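Local coordinates for uncharacterized protein (Thermus thermophilus HB8, PDB 6SCE), which probably cuts DNA as part of type III CRISPR defence, switched on when its CARF region binds cyclic oligoadenylate, at residues F554-R565 with L586-P597. Residues are numbered along the deposited sequence; the frame is centred on the assembly and turned at random.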
loop_
_atom_site.group_PDB
_atom_site.type_symbol
_atom_site.label_atom_id
_atom_site.label_comp_id
_atom_site.label_asym_id
_atom_site.label_seq_id
_atom_site.Cartn_x
_atom_site.Cartn_y
_atom_site.Cartn_z
ATOM N N PHE A 554 -9.757 -11.006 -1.573
ATOM C CA PHE A 554 -10.227 -11.837 -0.483
ATOM C C PHE A 554 -11.738 -11.952 -0.599
ATOM O O PHE A 554 -12.416 -10.985 -0.953
ATOM C CB PHE A 554 -9.869 -11.214 0.863
ATOM C CG PHE A 554 -8.396 -11.130 1.116
ATOM C CD1 PHE A 554 -7.567 -12.210 0.847
ATOM C CD2 PHE A 554 -7.836 -9.973 1.635
ATOM C CE1 PHE A 554 -6.205 -12.129 1.078
ATOM C CE2 PHE A 554 -6.477 -9.891 1.874
ATOM C CZ PHE A 554 -5.666 -10.963 1.611
ATOM N N VAL A 555 -12.253 -13.133 -0.276
ATOM C CA VAL A 555 -13.675 -13.421 -0.419
ATOM C C VAL A 555 -14.295 -13.607 0.965
ATOM O O VAL A 555 -13.707 -14.285 1.836
ATOM C CB VAL A 555 -13.911 -14.703 -1.242
ATOM C CG1 VAL A 555 -15.405 -14.953 -1.448
ATOM C CG2 VAL A 555 -13.202 -14.622 -2.584
ATOM N N GLU A 556 -15.460 -12.989 1.175
ATOM C CA GLU A 556 -16.242 -13.217 2.412
ATOM C C GLU A 556 -17.614 -13.718 1.988
ATOM O O GLU A 556 -18.254 -13.094 1.147
ATOM C CB GLU A 556 -16.372 -11.934 3.245
ATOM C CG GLU A 556 -17.175 -12.068 4.540
ATOM C CD GLU A 556 -16.457 -12.839 5.637
ATOM O OE1 GLU A 556 -15.233 -13.062 5.535
ATOM O OE2 GLU A 556 -17.124 -13.216 6.622
ATOM N N CYS A 557 -18.044 -14.829 2.589
ATOM C CA CYS A 557 -19.299 -15.505 2.250
ATOM C C CYS A 557 -20.198 -15.555 3.475
ATOM O O CYS A 557 -19.787 -16.068 4.514
ATOM C CB CYS A 557 -19.031 -16.941 1.824
ATOM S SG CYS A 557 -18.182 -17.083 0.242
ATOM N N LYS A 558 -21.410 -15.024 3.343
ATOM C CA LYS A 558 -22.355 -14.941 4.462
ATOM C C LYS A 558 -23.762 -15.349 4.008
ATOM O O LYS A 558 -24.093 -15.237 2.820
ATOM C CB LYS A 558 -22.384 -13.519 5.039
ATOM C CG LYS A 558 -21.157 -13.136 5.872
ATOM C CD LYS A 558 -20.973 -14.045 7.078
ATOM C CE LYS A 558 -20.211 -13.348 8.191
ATOM N NZ LYS A 558 -19.650 -14.325 9.150
ATOM N N PRO A 559 -24.598 -15.838 4.954
ATOM C CA PRO A 559 -25.988 -16.146 4.574
ATOM C C PRO A 559 -26.768 -14.916 4.115
ATOM O O PRO A 559 -27.544 -14.991 3.158
ATOM C CB PRO A 559 -26.586 -16.721 5.863
ATOM C CG PRO A 559 -25.419 -17.224 6.654
ATOM C CD PRO A 559 -24.267 -16.310 6.314
ATOM N N THR A 560 -26.535 -13.784 4.771
ATOM C CA THR A 560 -27.283 -12.565 4.494
ATOM C C THR A 560 -26.359 -11.351 4.328
ATOM O O THR A 560 -25.193 -11.406 4.725
ATOM C CB THR A 560 -28.281 -12.307 5.649
ATOM O OG1 THR A 560 -29.049 -13.501 5.880
ATOM C CG2 THR A 560 -29.231 -11.201 5.320
ATOM N N ASP A 561 -26.895 -10.281 3.731
ATOM C CA ASP A 561 -26.275 -8.952 3.735
ATOM C C ASP A 561 -25.839 -8.474 5.128
ATOM O O ASP A 561 -24.988 -7.592 5.242
ATOM C CB ASP A 561 -27.213 -7.914 3.094
ATOM C CG ASP A 561 -28.502 -7.680 3.893
ATOM O OD1 ASP A 561 -29.333 -8.611 4.003
ATOM O OD2 ASP A 561 -28.704 -6.542 4.371
ATOM N N GLU A 562 -26.402 -9.076 6.172
ATOM C CA GLU A 562 -26.140 -8.680 7.549
ATOM C C GLU A 562 -24.718 -9.071 8.006
ATOM O O GLU A 562 -24.044 -8.302 8.696
ATOM C CB GLU A 562 -27.192 -9.323 8.463
ATOM C CG GLU A 562 -27.446 -8.591 9.771
ATOM C CD GLU A 562 -28.564 -9.231 10.589
ATOM O OE1 GLU A 562 -28.609 -10.477 10.672
ATOM O OE2 GLU A 562 -29.397 -8.491 11.155
ATOM N N GLY A 563 -24.279 -10.270 7.642
ATOM C CA GLY A 563 -22.928 -10.720 7.973
ATOM C C GLY A 563 -21.887 -9.886 7.239
ATOM O O GLY A 563 -20.822 -9.573 7.791
ATOM N N LEU A 564 -22.216 -9.517 6.004
ATOM C CA LEU A 564 -21.340 -8.717 5.153
ATOM C C LEU A 564 -21.232 -7.277 5.653
ATOM O O LEU A 564 -20.135 -6.715 5.676
ATOM C CB LEU A 564 -21.839 -8.730 3.708
ATOM C CG LEU A 564 -21.989 -10.106 3.061
ATOM C CD1 LEU A 564 -22.537 -9.964 1.650
ATOM C CD2 LEU A 564 -20.675 -10.873 3.069
ATOM N N ARG A 565 -22.354 -6.679 6.063
ATOM C CA ARG A 565 -22.324 -5.326 6.647
ATOM C C ARG A 565 -21.414 -5.259 7.870
ATOM O O ARG A 565 -20.655 -4.304 8.024
ATOM C CB ARG A 565 -23.728 -4.844 7.027
ATOM C CG ARG A 565 -24.605 -4.491 5.836
ATOM C CD ARG A 565 -26.007 -4.078 6.267
ATOM N NE ARG A 565 -27.011 -4.405 5.248
ATOM C CZ ARG A 565 -27.221 -3.722 4.121
ATOM N NH1 ARG A 565 -26.494 -2.654 3.819
ATOM N NH2 ARG A 565 -28.165 -4.123 3.274
ATOM N N LEU A 586 -14.322 -9.417 -2.231
ATOM C CA LEU A 586 -15.576 -9.853 -2.835
ATOM C C LEU A 586 -16.491 -10.310 -1.700
ATOM O O LEU A 586 -16.147 -11.210 -0.948
ATOM C CB LEU A 586 -15.326 -10.978 -3.819
ATOM C CG LEU A 586 -16.562 -11.443 -4.601
ATOM C CD1 LEU A 586 -17.054 -10.340 -5.512
ATOM C CD2 LEU A 586 -16.220 -12.708 -5.378
HETATM N N MSE A 587 -17.640 -9.659 -1.580
HETATM C CA MSE A 587 -18.560 -9.909 -0.477
HETATM C C MSE A 587 -19.766 -10.570 -1.092
HETATM O O MSE A 587 -20.458 -9.950 -1.899
HETATM C CB MSE A 587 -18.944 -8.585 0.186
HETATM C CG MSE A 587 -17.765 -7.641 0.399
HETATM SE SE MSE A 587 -16.692 -8.324 1.895
HETATM C CE MSE A 587 -17.830 -7.740 3.381
ATOM N N VAL A 588 -20.003 -11.837 -0.754
ATOM C CA VAL A 588 -21.090 -12.623 -1.377
ATOM C C VAL A 588 -22.085 -13.110 -0.327
ATOM O O VAL A 588 -21.711 -13.795 0.650
ATOM C CB VAL A 588 -20.571 -13.877 -2.128
ATOM C CG1 VAL A 588 -21.722 -14.596 -2.859
ATOM C CG2 VAL A 588 -19.479 -13.501 -3.116
ATOM N N ALA A 589 -23.351 -12.764 -0.538
ATOM C CA ALA A 589 -24.446 -13.231 0.316
ATOM C C ALA A 589 -25.301 -14.261 -0.418
ATOM O O ALA A 589 -25.565 -14.125 -1.607
ATOM C CB ALA A 589 -25.315 -12.063 0.751
ATOM N N ARG A 590 -25.734 -15.294 0.294
ATOM C CA ARG A 590 -26.756 -16.200 -0.238
ATOM C C ARG A 590 -27.999 -15.389 -0.601
ATOM O O ARG A 590 -28.492 -15.470 -1.731
ATOM C CB ARG A 590 -27.110 -17.275 0.789
ATOM C CG ARG A 590 -27.973 -18.389 0.229
ATOM C CD ARG A 590 -28.658 -19.184 1.331
ATOM N NE ARG A 590 -29.901 -19.770 0.837
ATOM C CZ ARG A 590 -31.096 -19.178 0.855
ATOM N NH1 ARG A 590 -32.147 -19.830 0.366
ATOM N NH2 ARG A 590 -31.258 -17.957 1.354
ATOM N N ARG A 591 -28.461 -14.582 0.357
ATOM C CA ARG A 591 -29.645 -13.735 0.178
ATOM C C ARG A 591 -29.394 -12.279 0.594
ATOM O O ARG A 591 -29.100 -11.996 1.756
ATOM C CB ARG A 591 -30.816 -14.305 0.997
ATOM C CG ARG A 591 -32.199 -13.765 0.626
ATOM C CD ARG A 591 -32.701 -14.194 -0.752
ATOM N NE ARG A 591 -32.584 -15.639 -0.999
ATOM C CZ ARG A 591 -33.387 -16.361 -1.787
ATOM N NH1 ARG A 591 -34.409 -15.807 -2.442
ATOM N NH2 ARG A 591 -33.159 -17.664 -1.924
ATOM N N TRP A 592 -29.533 -11.356 -0.352
ATOM C CA TRP A 592 -29.513 -9.933 -0.029
ATOM C C TRP A 592 -30.935 -9.435 0.218
ATOM O O TRP A 592 -31.832 -9.706 -0.576
ATOM C CB TRP A 592 -28.874 -9.104 -1.152
ATOM C CG TRP A 592 -28.503 -7.729 -0.662
ATOM C CD1 TRP A 592 -29.326 -6.639 -0.557
ATOM C CD2 TRP A 592 -27.226 -7.313 -0.164
ATOM N NE1 TRP A 592 -28.636 -5.570 -0.038
ATOM C CE2 TRP A 592 -27.345 -5.957 0.216
ATOM C CE3 TRP A 592 -25.995 -7.953 -0.003
ATOM C CZ2 TRP A 592 -26.276 -5.233 0.746
ATOM C CZ3 TRP A 592 -24.936 -7.231 0.519
ATOM C CH2 TRP A 592 -25.084 -5.887 0.891
ATOM N N ARG A 593 -31.117 -8.680 1.303
ATOM C CA ARG A 593 -32.420 -8.108 1.664
ATOM C C ARG A 593 -32.422 -6.581 1.728
ATOM O O ARG A 593 -33.034 -5.931 0.878
ATOM C CB ARG A 593 -32.888 -8.683 2.999
ATOM C CG ARG A 593 -33.425 -10.089 2.839
ATOM C CD ARG A 593 -33.342 -10.911 4.108
ATOM N NE ARG A 593 -33.432 -12.334 3.788
ATOM C CZ ARG A 593 -33.438 -13.315 4.686
ATOM N NH1 ARG A 593 -33.368 -13.048 5.988
ATOM N NH2 ARG A 593 -33.519 -14.575 4.273
ATOM N N GLY A 594 -31.731 -6.022 2.721
ATOM C CA GLY A 594 -31.900 -4.618 3.113
ATOM C C GLY A 594 -31.497 -3.546 2.110
ATOM O O GLY A 594 -31.611 -3.726 0.888
ATOM N N ALA A 595 -31.025 -2.417 2.637
ATOM C CA ALA A 595 -30.609 -1.286 1.805
ATOM C C ALA A 595 -29.449 -1.662 0.874
ATOM O O ALA A 595 -28.862 -2.741 1.013
ATOM C CB ALA A 595 -30.211 -0.112 2.689
ATOM N N PRO A 596 -29.126 -0.782 -0.095
ATOM C CA PRO A 596 -27.856 -0.934 -0.811
ATOM C C PRO A 596 -26.672 -1.095 0.153
ATOM O O PRO A 596 -26.745 -0.611 1.292
ATOM C CB PRO A 596 -27.724 0.388 -1.598
ATOM C CG PRO A 596 -28.918 1.225 -1.230
ATOM C CD PRO A 596 -29.949 0.285 -0.688
ATOM N N PRO A 597 -25.589 -1.764 -0.294
ATOM C CA PRO A 597 -24.399 -1.924 0.558
ATOM C C PRO A 597 -23.743 -0.576 0.916
ATOM O O PRO A 597 -23.888 0.397 0.173
ATOM C CB PRO A 597 -23.453 -2.780 -0.292
ATOM C CG PRO A 597 -23.933 -2.662 -1.695
ATOM C CD PRO A 597 -25.376 -2.263 -1.667
#
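Arg565 reaches from helix 561-579 into the turn that follows strand 584-592, and shows how a beta-alpha-beta crossover can be locked at the strand ends by polar bonds. Its NH2 donates to Ala595 O at 2.7 Å, nearly straight at 171°, while NH1 bonds Pro596 O from above that carbonyl's plane. Trp592 NE1 donates to the same Ala595 O at 3.0 Å, from the opposite face of the carbonyl plane. Extended from CG to NE, the Arg565 side chain sets its NH1/NH2 edge against these oxygens; the CZ2-CH2 rim of Trp592 comes over one guanidinium face, the two planes 63° apart and not stacked. Along the neighbouring NE/NH2 edge, both nitrogens grip Asp561 OD2 side-on in a salt bridge, NH2 at 2.7 Å, NH2 thus serving both partners. The other carboxylate oxygen, Asp561 OD1, takes Arg593 N at 3.2 Å, from above its plane. With an alanine at Arg565, the Asp561 carboxylate would probably lose its cationic mate and the 594-597 turn would be freer to shift.

Deeper in, Leu564 CD1 rests on Ala589 CB (3.6 Å) and meets the edge of the Trp592 ring, seating the helix on the sheet. Asp543 on the adjoining strand 541-548, with Glu556 and Lys558, is consistent with a PD-(D/E)XK nuclease core. Beneath the helix, strands 551-558 and 584-592 run parallel, Val588 N bonding Glu556 O at 2.9 Å.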